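Redox-sensing transcriptional repressor Rex (Thermoanaerobacter ethanolicus, PDB 3WGG) probably represses transcription in response to the cellular NADH/NAD(+) balance, working as a homodimer that binds DNA and the dinucleotide. Local coordinates at residues A[87-92]-A[110-115]. Numbering follows the deposited sequence.
Sequences TIIIGA and FNLKGI. With 8NA (alpha-Diphosphopyridine nucleotide), chain C.
Ile89 of strand 85-90 packs against Leu112 and Ile115 of strand 110-117, its parallel neighbour. Its CB lies 4.1 Å from Ile115 CG2, the two isoleucines running side by side, as beta-branched residues suit paired strand positions. With CG1 beside the backbone N (chi1 -66°), the longer branch turns to Leu112: CG1 and then CD1, 3.7 Å away, meet Leu112 CD1, the two side chains crossing at about a right angle. CG2, on the other branch, stays near Ile115 CG2. Cutting this residue back to an alanine would take away CG1, CD1 and CG2 and would probably open a gap beside Leu112 CD1 and Ile115 CG2. Ala92 CB, in the turn after the strand, meets Ile115 CG2 at 3.8 Å.

Three backbone hydrogen bonds join the strands. Lys113 N gives a nearly straight one to Thr87 O (2.8 Å), Thr87 N binds Asn111 O, and Ile89 N binds Gly114 O. Ile88 CG2 lies 4.0 Å from Gly114 N, where glycine has no side chain to push against it.

This is the first beta-alpha-beta unit of a Rossmann fold. Gly91, at backbone angles that disfavour a side chain, opens the turn carrying the dinucleotide, and Ile90 CG2 touches its adenine C2A at 3.4 Å. Helix 94-100 covers Ile89, Leu112 and Ile115 through Ala100, helix 138-144 packs on Ile88, and strand 149-152 continues the sheet beyond strand 85-90.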
loop_
_atom_site.group_PDB
_atom_site.type_symbol
_atom_site.label_atom_id
_atom_site.label_comp_id
_atom_site.label_asym_id
_atom_site.label_seq_id
_atom_site.Cartn_x
_atom_site.Cartn_y
_atom_site.Cartn_z
ATOM N N THR A 87 2.990 0.301 19.574
ATOM C CA THR A 87 2.767 -0.823 18.668
ATOM C C THR A 87 3.561 -2.043 19.065
ATOM O O THR A 87 4.597 -1.965 19.747
ATOM C CB THR A 87 3.133 -0.463 17.212
ATOM O OG1 THR A 87 4.552 -0.290 17.119
ATOM C CG2 THR A 87 2.490 0.854 16.829
ATOM N N ILE A 88 3.047 -3.181 18.633
ATOM C CA ILE A 88 3.851 -4.359 18.550
ATOM C C ILE A 88 3.738 -5.004 17.159
ATOM O O ILE A 88 2.758 -4.808 16.430
ATOM C CB ILE A 88 3.401 -5.379 19.600
ATOM C CG1 ILE A 88 1.943 -5.759 19.348
ATOM C CG2 ILE A 88 3.653 -4.852 21.003
ATOM C CD1 ILE A 88 1.452 -6.800 20.404
ATOM N N ILE A 89 4.721 -5.813 16.832
ATOM C CA ILE A 89 4.713 -6.600 15.588
ATOM C C ILE A 89 4.687 -8.075 15.940
ATOM O O ILE A 89 5.518 -8.577 16.763
ATOM C CB ILE A 89 6.011 -6.288 14.784
ATOM C CG1 ILE A 89 5.983 -4.813 14.320
ATOM C CG2 ILE A 89 6.216 -7.276 13.579
ATOM C CD1 ILE A 89 7.321 -4.292 13.765
ATOM N N ILE A 90 3.802 -8.824 15.280
ATOM C CA ILE A 90 3.854 -10.262 15.485
ATOM C C ILE A 90 4.407 -10.852 14.204
ATOM O O ILE A 90 3.849 -10.621 13.133
ATOM C CB ILE A 90 2.470 -10.867 15.780
ATOM C CG1 ILE A 90 1.615 -9.926 16.634
ATOM C CG2 ILE A 90 2.623 -12.258 16.352
ATOM C CD1 ILE A 90 2.124 -9.661 18.029
ATOM N N GLY A 91 5.494 -11.610 14.335
ATOM C CA GLY A 91 6.224 -12.255 13.249
ATOM C C GLY A 91 7.518 -11.490 13.076
ATOM O O GLY A 91 7.510 -10.336 12.642
ATOM N N ALA A 92 8.633 -12.109 13.411
ATOM C CA ALA A 92 9.928 -11.495 13.191
ATOM C C ALA A 92 10.680 -12.174 12.059
ATOM O O ALA A 92 11.879 -12.383 12.151
ATOM C CB ALA A 92 10.773 -11.533 14.481
ATOM N N PHE A 110 4.480 6.495 16.215
ATOM C CA PHE A 110 4.200 5.083 16.447
ATOM C C PHE A 110 5.432 4.470 17.108
ATOM O O PHE A 110 6.489 4.382 16.482
ATOM C CB PHE A 110 3.874 4.389 15.117
ATOM C CG PHE A 110 2.686 4.985 14.430
ATOM C CD1 PHE A 110 2.819 6.163 13.682
ATOM C CD2 PHE A 110 1.419 4.432 14.610
ATOM C CE1 PHE A 110 1.705 6.763 13.107
ATOM C CE2 PHE A 110 0.325 4.998 14.011
ATOM C CZ PHE A 110 0.455 6.147 13.256
ATOM N N ASN A 111 5.311 4.114 18.385
ATOM C CA ASN A 111 6.455 3.657 19.171
ATOM C C ASN A 111 6.439 2.157 19.313
ATOM O O ASN A 111 5.585 1.616 19.989
ATOM C CB ASN A 111 6.490 4.295 20.594
ATOM C CG ASN A 111 6.735 5.800 20.554
ATOM O OD1 ASN A 111 6.169 6.552 21.355
ATOM N ND2 ASN A 111 7.542 6.256 19.580
ATOM N N LEU A 112 7.411 1.497 18.698
ATOM C CA LEU A 112 7.433 0.029 18.680
ATOM C C LEU A 112 7.915 -0.452 20.054
ATOM O O LEU A 112 9.025 -0.127 20.481
ATOM C CB LEU A 112 8.352 -0.462 17.557
ATOM C CG LEU A 112 8.579 -1.973 17.418
ATOM C CD1 LEU A 112 7.307 -2.744 17.095
ATOM C CD2 LEU A 112 9.639 -2.220 16.339
ATOM N N LYS A 113 7.072 -1.188 20.767
ATOM C CA LYS A 113 7.449 -1.671 22.094
ATOM C C LYS A 113 7.941 -3.103 22.145
ATOM O O LYS A 113 8.568 -3.520 23.123
ATOM C CB LYS A 113 6.248 -1.573 23.024
ATOM C CG LYS A 113 5.511 -0.248 23.008
ATOM C CD LYS A 113 6.348 0.937 23.531
ATOM C CE LYS A 113 7.439 0.518 24.507
ATOM N NZ LYS A 113 6.891 -0.122 25.762
ATOM N N GLY A 114 7.583 -3.915 21.160
ATOM C CA GLY A 114 7.912 -5.337 21.274
ATOM C C GLY A 114 7.684 -6.018 19.953
ATOM O O GLY A 114 6.920 -5.524 19.118
ATOM N N ILE A 115 8.408 -7.110 19.744
ATOM C CA ILE A 115 8.229 -7.946 18.573
ATOM C C ILE A 115 8.136 -9.385 19.040
ATOM O O ILE A 115 8.923 -9.821 19.882
ATOM C CB ILE A 115 9.394 -7.798 17.618
ATOM C CG1 ILE A 115 9.699 -6.332 17.407
ATOM C CG2 ILE A 115 9.152 -8.543 16.265
ATOM C CD1 ILE A 115 11.060 -6.129 16.664
HETATM P PA 8NA C . 8.963 -15.569 7.197
HETATM O O1A 8NA C . 8.853 -17.076 7.132
HETATM O O2A 8NA C . 10.266 -14.870 6.848
HETATM O O5B 8NA C . 8.426 -15.095 8.643
HETATM C C5B 8NA C . 7.204 -15.530 9.239
HETATM C C4B 8NA C . 7.517 -15.523 10.729
HETATM O O4B 8NA C . 6.372 -15.688 11.546
HETATM C C3B 8NA C . 8.460 -16.658 11.087
HETATM O O3B 8NA C . 9.531 -16.021 11.797
HETATM C C2B 8NA C . 7.611 -17.560 12.001
HETATM O O2B 8NA C . 8.395 -18.118 13.065
HETATM C C1B 8NA C . 6.679 -16.557 12.621
HETATM N N9A 8NA C . 5.385 -17.097 13.027
HETATM C C8A 8NA C . 4.656 -18.092 12.474
HETATM N N7A 8NA C . 3.488 -18.171 13.162
HETATM C C5A 8NA C . 3.530 -17.237 14.148
HETATM C C6A 8NA C . 2.676 -16.853 15.171
HETATM N N6A 8NA C . 1.485 -17.464 15.349
HETATM N N1A 8NA C . 3.045 -15.868 15.998
HETATM C C2A 8NA C . 4.233 -15.244 15.900
HETATM N N3A 8NA C . 5.090 -15.609 14.956
HETATM C C4A 8NA C . 4.749 -16.582 14.071
HETATM O O3 8NA C . 7.830 -14.969 6.175
HETATM P PN 8NA C . 7.829 -13.402 5.770
HETATM O O1N 8NA C . 8.657 -13.215 4.536
HETATM O O2N 8NA C . 8.207 -12.550 6.966
HETATM O O5D 8NA C . 6.293 -13.155 5.307
HETATM C C5D 8NA C . 5.160 -13.117 6.196
HETATM C C4D 8NA C . 3.849 -13.023 5.393
HETATM O O4D 8NA C . 4.080 -12.309 4.156
HETATM C C3D 8NA C . 3.260 -14.350 4.960
HETATM O O3D 8NA C . 1.818 -14.217 4.889
HETATM C C2D 8NA C . 3.759 -14.522 3.541
HETATM O O2D 8NA C . 2.745 -15.251 2.876
HETATM C C1D 8NA C . 3.923 -13.104 2.976
HETATM N N1N 8NA C . 2.733 -12.542 2.258
HETATM C C2N 8NA C . 2.524 -12.848 0.928
HETATM C C3N 8NA C . 1.486 -12.384 0.202
HETATM C C7N 8NA C . 1.375 -12.806 -1.200
HETATM O O7N 8NA C . 2.059 -13.732 -1.631
HETATM N N7N 8NA C . 0.537 -12.115 -1.974
HETATM C C4N 8NA C . 0.480 -11.429 0.820
HETATM C C5N 8NA C . 0.831 -11.116 2.267
HETATM C C6N 8NA C . 1.890 -11.651 2.897
#